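Local structure of gamma-glutamyltranspeptidase (Streptomyces lincolnensis, 6J3A) at residues Ala42-Leu47 with Asp113-Leu118; Glu325-Glu330 with Gly358-Arg363; Ser542-Gly545 with Gly551-Pro554. The protein is an LmbA-like gamma-glutamyltranspeptidase homologue of the Ntn-hydrolase clan and probably transfers or cleaves off gamma-glutamyl-type groups. All coordinates share one frame; numbering follows the deposited sequence.

Contact 1 (Ala42-Leu47 with Asp113-Leu118); sequences AGAFVL and DAWMLL
A44 of helix 36-50 lays its methyl on the indole of W115 from helix 111-122. A44 CB is 3.4 Å from W115 CZ2 and just as near to CE2, so the methyl sits off centre over the six-membered ring. This is a CH-pi contact, with A44 CB 3.7 Å from the centroid of that ring. A44 CA and W115 CA, the nearest CA pair across the segments, are 8.3 Å apart, and the indole spans that distance. W115 holds CG beside its backbone N and anti to the carbonyl carbon (chi1 -67°), and from there the ring system reaches across to the facing helix.

The two short helical segments run nearly antiparallel, at 159°, with axes 11.2 Å apart at closest approach. The touching residues are all buried, consistent with the helical packing that flanks the sheets of the Ntn-hydrolase fold.

F45 comes at the indole from the same side of its plane as A44. Its edge turns toward the five-membered ring of W115 in an offset edge-to-face pair, planes at 61°, and F45 CE1 also meets W115 CB at 3.9 Å. M116 bends at chi2 and chi3, which swings its methyl back until M116 CE lies 3.9 Å from F45 CZ, the two side chains crossing at about a right angle. H48 and W192 add further edge-to-face partners to F45, while I209 of helix 205-217 packs on M116. On the same helix as W115, D113 is engaged by a salt bridge to R213 and by the backbone N of A255.

Contact 2 (Glu325-Glu330 with Gly358-Arg363); sequences EVPLDE and GGRTAR
E330 and R360 meet through their charged ends at the protein surface. The salt bridge is two-pronged but long. R360 NH2 donates to E330 OE2 at 3.3 Å, bent to 151° at the hydrogen; the second prong, R360 NH1 to E330 OE1 at 3.4 Å, is weak. The carboxylate carbon lies at the guanidinium edge, in its plane, yet the two groups are not coplanar: their planes differ by 36°, and NH2 meets OE2 from above the carboxylate plane, 45° out of it. E330 stretches out beyond CG, whereas R360 bends at chi3, and the two side chains cross at about a right angle.

Apolar packing comes from P327, whose CB lies over one face of the guanidinium near its NH2 end, 3.5 Å from R360 NH2. The guanidinium thus has the carboxylate at its edge and the CB of P327 over a face.

Backbone contact adds G358, whose CA is 3.0 Å from E330 OE2. A CB on G358 would run into that oxygen as the carboxylate now lies, and the positive phi of G358 also suits glycine.

P327 is the centre of an inverse gamma turn, with a weak bond from L328 N to V326 O of 2.9 Å, and it occupies the N-cap position of helix 328-331. The contact therefore ties the start of this short helix to the loop that follows helix 334-341. P357 packs on both P327 and E330, and R360 also touches W319 of helix 299-319.

Contact 3 (Ser542-Gly545 with Gly551-Pro554); sequences SFPG and GMRP
M552 packs along the backbone of S542-P544, touching it with CB, SD and the methyl. CB presses on the peptide that joins F543 to P544: M552 CB is 3.0 Å from F543 O and 3.6 Å from P544 N. The chain runs on extended through CG, and SD passes beside the same peptide, 4.1 Å from F543 CA, with P544 CD on its flank. A bend at chi3 then turns the methyl toward S542, where M552 CE lies 3.9 Å from S542 OG.

The two segments run nearly antiparallel, 171° apart, as the legs of the loop between strands 538-540 and 556-560. One bond fastens them, G545 N to G551 O at 2.9 Å and almost straight at 173°; G551 O also receives a CA-H...O contact from P544. Cutting M552 back to an alanine keeps CB but is likely to open a gap beside the F543-P544 peptide and S542, where SD and CE now pack. Further along, S542 CA makes a CA-H...O contact of 3.4 Å with R553 O. S542 OG is hydrogen-bonded to the backbone N of G555, and the guanidinium of R553 forms a salt bridge with D541.

How the contacts relate
From the N terminus, contact 1 comes first, pairing helix 36-50 with helix 111-122 and so closing a long excursion that carries strands 61-66 and 73-77 and helix 87-92. Contact 2 follows, closing a shorter loop that holds helix 334-341. Contact 3 is the most local: only five residues of loop link its segments, between strands 538-540 and 556-560. The three are in series; none nests within or crosses another. Contacts 1 and 3 lie on opposite sides of the chain's centre, whereas contacts 2 and 3 come within about 10 Å at their nearest atoms. Both of these touch helix 299-319, contact 2 at W319 and contact 3 at K310, M313, R316 and E317.

Contact 1 (Ala42-Leu47 with Asp113-Leu118)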
loop_
_atom_site.group_PDB
_atom_site.type_symbol
_atom_site.label_atom_id
_atom_site.label_comp_id
_atom_site.label_asym_id
_atom_site.label_seq_id
_atom_site.Cartn_x
_atom_site.Cartn_y
_atom_site.Cartn_z
ATOM N N ALA A 42 4.133 -11.109 15.773
ATOM C CA ALA A 42 5.275 -10.790 14.905
ATOM C C ALA A 42 5.368 -9.311 14.569
ATOM O O ALA A 42 6.416 -8.688 14.748
ATOM C CB ALA A 42 5.197 -11.586 13.627
ATOM N N GLY A 43 4.260 -8.764 14.088
ATOM C CA GLY A 43 4.175 -7.344 13.760
ATOM C C GLY A 43 4.516 -6.430 14.924
ATOM O O GLY A 43 5.156 -5.403 14.738
ATOM N N ALA A 44 4.097 -6.817 16.126
ATOM C CA ALA A 44 4.287 -5.998 17.327
ATOM C C ALA A 44 5.747 -5.843 17.696
ATOM O O ALA A 44 6.179 -4.764 18.078
ATOM C CB ALA A 44 3.529 -6.594 18.495
ATOM N N PHE A 45 6.495 -6.933 17.588
ATOM C CA PHE A 45 7.926 -6.911 17.856
ATOM C C PHE A 45 8.701 -6.209 16.736
ATOM O O PHE A 45 9.743 -5.612 16.978
ATOM C CB PHE A 45 8.449 -8.326 18.127
ATOM C CG PHE A 45 8.108 -8.835 19.504
ATOM C CD1 PHE A 45 6.838 -9.305 19.787
ATOM C CD2 PHE A 45 9.055 -8.813 20.528
ATOM C CE1 PHE A 45 6.515 -9.760 21.061
ATOM C CE2 PHE A 45 8.741 -9.275 21.802
ATOM C CZ PHE A 45 7.466 -9.748 22.072
ATOM N N VAL A 46 8.200 -6.276 15.513
ATOM C CA VAL A 46 8.749 -5.454 14.442
ATOM C C VAL A 46 8.526 -3.967 14.767
ATOM O O VAL A 46 9.447 -3.163 14.631
ATOM C CB VAL A 46 8.177 -5.860 13.064
ATOM C CG1 VAL A 46 8.524 -4.837 11.987
ATOM C CG2 VAL A 46 8.713 -7.233 12.671
ATOM N N LEU A 47 7.330 -3.618 15.230
ATOM C CA LEU A 47 7.036 -2.231 15.618
ATOM C C LEU A 47 7.984 -1.657 16.667
ATOM O O LEU A 47 8.320 -0.467 16.608
ATOM C CB LEU A 47 5.600 -2.096 16.122
ATOM C CG LEU A 47 4.501 -2.126 15.065
ATOM C CD1 LEU A 47 3.149 -2.256 15.741
ATOM C CD2 LEU A 47 4.535 -0.875 14.204
ATOM N N ASP A 113 4.312 -9.713 28.364
ATOM C CA ASP A 113 3.506 -10.825 28.880
ATOM C C ASP A 113 2.190 -10.977 28.107
ATOM O O ASP A 113 1.745 -12.096 27.851
ATOM C CB ASP A 113 3.216 -10.671 30.372
ATOM C CG ASP A 113 2.772 -11.979 31.009
ATOM O OD1 ASP A 113 3.613 -12.907 31.121
ATOM O OD2 ASP A 113 1.578 -12.097 31.380
ATOM N N ALA A 114 1.593 -9.845 27.736
ATOM C CA ALA A 114 0.383 -9.824 26.928
ATOM C C ALA A 114 0.551 -10.527 25.587
ATOM O O ALA A 114 -0.279 -11.349 25.223
ATOM C CB ALA A 114 -0.086 -8.394 26.715
ATOM N N TRP A 115 1.618 -10.211 24.860
ATOM C CA TRP A 115 1.887 -10.865 23.571
ATOM C C TRP A 115 2.218 -12.349 23.746
ATOM O O TRP A 115 1.923 -13.165 22.866
ATOM C CB TRP A 115 3.033 -10.164 22.825
ATOM C CG TRP A 115 2.708 -8.772 22.358
ATOM C CD1 TRP A 115 3.358 -7.614 22.695
ATOM C CD2 TRP A 115 1.656 -8.393 21.464
ATOM N NE1 TRP A 115 2.774 -6.536 22.065
ATOM C CE2 TRP A 115 1.725 -6.988 21.308
ATOM C CE3 TRP A 115 0.663 -9.102 20.778
ATOM C CZ2 TRP A 115 0.845 -6.285 20.495
ATOM C CZ3 TRP A 115 -0.214 -8.399 19.965
ATOM C CH2 TRP A 115 -0.118 -7.001 19.833
ATOM N N MET A 116 2.838 -12.689 24.873
ATOM C CA MET A 116 3.144 -14.078 25.185
ATOM C C MET A 116 1.862 -14.833 25.457
ATOM O O MET A 116 1.719 -15.967 25.029
ATOM C CB MET A 116 4.073 -14.193 26.401
ATOM C CG MET A 116 5.527 -13.823 26.165
ATOM S SD MET A 116 6.265 -14.486 24.661
ATOM C CE MET A 116 6.018 -13.091 23.565
ATOM N N LEU A 117 0.942 -14.204 26.186
ATOM C CA LEU A 117 -0.354 -14.823 26.466
ATOM C C LEU A 117 -1.126 -15.066 25.182
ATOM O O LEU A 117 -1.670 -16.152 24.974
ATOM C CB LEU A 117 -1.214 -13.970 27.410
ATOM C CG LEU A 117 -1.370 -14.420 28.868
ATOM C CD1 LEU A 117 -2.446 -13.580 29.530
ATOM C CD2 LEU A 117 -1.727 -15.889 29.041
ATOM N N LEU A 118 -1.168 -14.044 24.332
ATOM C CA LEU A 118 -1.832 -14.148 23.039
ATOM C C LEU A 118 -1.282 -15.315 22.227
ATOM O O LEU A 118 -2.030 -16.180 21.781
ATOM C CB LEU A 118 -1.697 -12.843 22.256
ATOM C CG LEU A 118 -2.636 -12.727 21.047
ATOM C CD1 LEU A 118 -4.105 -12.627 21.440
ATOM C CD2 LEU A 118 -2.255 -11.519 20.216
#

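Contact 2 (Glu325-Glu330 with Gly358-Arg363)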
loop_
_atom_site.group_PDB
_atom_site.type_symbol
_atom_site.label_atom_id
_atom_site.label_comp_id
_atom_site.label_asym_id
_atom_site.label_seq_id
_atom_site.Cartn_x
_atom_site.Cartn_y
_atom_site.Cartn_z
ATOM N N GLU A 325 -14.236 2.071 41.647
ATOM C CA GLU A 325 -15.287 1.562 40.766
ATOM C C GLU A 325 -15.719 2.691 39.817
ATOM O O GLU A 325 -15.718 3.865 40.195
ATOM C CB GLU A 325 -16.475 1.032 41.584
ATOM N N VAL A 326 -16.044 2.337 38.578
ATOM C CA VAL A 326 -16.520 3.324 37.600
ATOM C C VAL A 326 -17.991 3.040 37.273
ATOM O O VAL A 326 -18.351 1.888 37.021
ATOM C CB VAL A 326 -15.673 3.321 36.308
ATOM C CG1 VAL A 326 -16.059 4.493 35.400
ATOM C CG2 VAL A 326 -14.189 3.394 36.649
ATOM N N PRO A 327 -18.843 4.086 37.270
ATOM C CA PRO A 327 -20.249 3.858 37.031
ATOM C C PRO A 327 -20.512 3.907 35.527
ATOM O O PRO A 327 -21.142 4.835 35.014
ATOM C CB PRO A 327 -20.903 5.012 37.792
ATOM C CG PRO A 327 -19.954 6.137 37.596
ATOM C CD PRO A 327 -18.578 5.523 37.485
ATOM N N LEU A 328 -20.034 2.880 34.836
ATOM C CA LEU A 328 -20.080 2.835 33.378
ATOM C C LEU A 328 -21.500 2.641 32.831
ATOM O O LEU A 328 -21.928 3.374 31.940
ATOM C CB LEU A 328 -19.160 1.721 32.875
ATOM C CG LEU A 328 -18.926 1.625 31.371
ATOM C CD1 LEU A 328 -18.247 2.873 30.837
ATOM C CD2 LEU A 328 -18.105 0.385 31.061
ATOM N N ASP A 329 -22.205 1.648 33.370
ATOM C CA ASP A 329 -23.606 1.358 33.004
ATOM C C ASP A 329 -24.458 2.615 33.015
ATOM O O ASP A 329 -25.200 2.874 32.077
ATOM C CB ASP A 329 -24.235 0.356 33.968
ATOM C CG ASP A 329 -23.517 -0.977 33.986
ATOM O OD1 ASP A 329 -22.835 -1.325 32.995
ATOM O OD2 ASP A 329 -23.638 -1.677 35.013
ATOM N N GLU A 330 -24.328 3.389 34.086
ATOM C CA GLU A 330 -25.066 4.642 34.247
ATOM C C GLU A 330 -24.640 5.720 33.244
ATOM O O GLU A 330 -25.485 6.424 32.693
ATOM C CB GLU A 330 -24.956 5.130 35.704
ATOM C CG GLU A 330 -25.770 4.256 36.660
ATOM C CD GLU A 330 -25.318 4.317 38.106
ATOM O OE1 GLU A 330 -24.829 3.291 38.614
ATOM O OE2 GLU A 330 -25.456 5.375 38.741
ATOM N N GLY A 358 -25.948 8.544 38.467
ATOM C CA GLY A 358 -26.610 8.016 39.665
ATOM C C GLY A 358 -26.702 8.989 40.820
ATOM O O GLY A 358 -26.791 8.573 41.978
ATOM N N GLY A 359 -26.670 10.282 40.503
ATOM C CA GLY A 359 -26.613 11.337 41.512
ATOM C C GLY A 359 -25.248 11.599 42.154
ATOM O O GLY A 359 -25.127 12.528 42.960
ATOM N N ARG A 360 -24.222 10.814 41.802
ATOM C CA ARG A 360 -22.885 10.963 42.393
ATOM C C ARG A 360 -22.275 12.314 42.021
ATOM O O ARG A 360 -22.429 12.772 40.890
ATOM C CB ARG A 360 -21.958 9.826 41.958
ATOM C CG ARG A 360 -22.229 8.503 42.657
ATOM C CD ARG A 360 -21.130 7.470 42.379
ATOM N NE ARG A 360 -21.678 6.118 42.249
ATOM C CZ ARG A 360 -22.462 5.702 41.248
ATOM N NH1 ARG A 360 -22.910 4.454 41.234
ATOM N NH2 ARG A 360 -22.815 6.521 40.257
ATOM N N THR A 361 -21.620 12.952 42.990
ATOM C CA THR A 361 -20.978 14.248 42.782
ATOM C C THR A 361 -19.594 13.997 42.204
ATOM O O THR A 361 -18.840 13.159 42.714
ATOM C CB THR A 361 -20.822 15.046 44.091
ATOM O OG1 THR A 361 -22.059 15.039 44.816
ATOM C CG2 THR A 361 -20.411 16.501 43.800
ATOM N N ALA A 362 -19.273 14.741 41.150
ATOM C CA ALA A 362 -18.006 14.615 40.450
ATOM C C ALA A 362 -16.886 15.266 41.257
ATOM O O ALA A 362 -16.978 16.448 41.619
ATOM C CB ALA A 362 -18.113 15.268 39.082
ATOM N N ARG A 363 -15.843 14.488 41.544
ATOM C CA ARG A 363 -14.648 15.014 42.202
ATOM C C ARG A 363 -13.468 14.997 41.241
ATOM O O ARG A 363 -13.072 13.946 40.721
ATOM C CB ARG A 363 -14.293 14.262 43.489
ATOM C CG ARG A 363 -13.754 15.208 44.569
ATOM C CD ARG A 363 -12.560 14.672 45.341
ATOM N NE ARG A 363 -12.951 13.660 46.318
ATOM C CZ ARG A 363 -12.156 13.174 47.271
ATOM N NH1 ARG A 363 -12.633 12.250 48.105
ATOM N NH2 ARG A 363 -10.896 13.602 47.407
#

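Contact 3 (Ser542-Gly545 with Gly551-Pro554)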
loop_
_atom_site.group_PDB
_atom_site.type_symbol
_atom_site.label_atom_id
_atom_site.label_comp_id
_atom_site.label_asym_id
_atom_site.label_seq_id
_atom_site.Cartn_x
_atom_site.Cartn_y
_atom_site.Cartn_z
ATOM N N SER A 542 -10.063 20.622 24.688
ATOM C CA SER A 542 -10.755 21.304 25.786
ATOM C C SER A 542 -11.054 20.346 26.945
ATOM O O SER A 542 -12.198 20.079 27.284
ATOM C CB SER A 542 -12.021 21.993 25.278
ATOM O OG SER A 542 -12.543 22.856 26.264
ATOM N N PHE A 543 -9.978 19.871 27.557
ATOM C CA PHE A 543 -10.002 18.941 28.694
ATOM C C PHE A 543 -8.544 18.766 29.143
ATOM O O PHE A 543 -7.637 19.019 28.347
ATOM C CB PHE A 543 -10.584 17.587 28.275
ATOM C CG PHE A 543 -9.917 17.006 27.066
ATOM C CD1 PHE A 543 -8.686 16.358 27.180
ATOM C CD2 PHE A 543 -10.492 17.135 25.808
ATOM C CE1 PHE A 543 -8.044 15.850 26.067
ATOM C CE2 PHE A 543 -9.863 16.615 24.692
ATOM C CZ PHE A 543 -8.636 15.973 24.820
ATOM N N PRO A 544 -8.296 18.335 30.396
ATOM C CA PRO A 544 -6.901 18.120 30.820
ATOM C C PRO A 544 -6.235 16.940 30.109
ATOM O O PRO A 544 -6.755 15.815 30.151
ATOM C CB PRO A 544 -7.022 17.831 32.321
ATOM C CG PRO A 544 -8.429 17.419 32.524
ATOM C CD PRO A 544 -9.238 18.167 31.513
ATOM N N GLY A 545 -5.095 17.210 29.470
ATOM C CA GLY A 545 -4.370 16.195 28.719
ATOM C C GLY A 545 -3.833 15.094 29.618
ATOM O O GLY A 545 -3.569 15.327 30.801
ATOM N N GLY A 551 -1.760 20.217 30.810
ATOM C CA GLY A 551 -2.638 21.366 30.604
ATOM C C GLY A 551 -3.938 21.039 29.856
ATOM O O GLY A 551 -4.151 19.918 29.383
ATOM N N MET A 552 -4.833 22.019 29.806
ATOM C CA MET A 552 -5.972 22.012 28.876
ATOM C C MET A 552 -6.046 23.319 28.089
ATOM O O MET A 552 -5.529 24.345 28.533
ATOM C CB MET A 552 -7.280 21.742 29.628
ATOM C CG MET A 552 -8.152 22.925 30.013
ATOM S SD MET A 552 -9.634 22.356 30.881
ATOM C CE MET A 552 -10.915 23.051 29.841
ATOM N N ARG A 553 -6.677 23.269 26.920
ATOM C CA ARG A 553 -6.835 24.453 26.071
ATOM C C ARG A 553 -8.324 24.709 25.859
ATOM O O ARG A 553 -8.943 24.066 25.012
ATOM C CB ARG A 553 -6.106 24.257 24.745
ATOM C CG ARG A 553 -4.600 24.058 24.899
ATOM C CD ARG A 553 -3.982 23.260 23.752
ATOM N NE ARG A 553 -3.429 24.098 22.667
ATOM C CZ ARG A 553 -3.550 23.877 21.344
ATOM N NH1 ARG A 553 -4.247 22.846 20.856
ATOM N NH2 ARG A 553 -2.979 24.720 20.479
ATOM N N PRO A 554 -8.913 25.628 26.653
ATOM C CA PRO A 554 -10.359 25.839 26.604
ATOM C C PRO A 554 -10.876 26.244 25.230
ATOM O O PRO A 554 -10.304 27.126 24.592
ATOM C CB PRO A 554 -10.586 26.975 27.610
ATOM C CG PRO A 554 -9.459 26.865 28.566
ATOM C CD PRO A 554 -8.292 26.411 27.743
#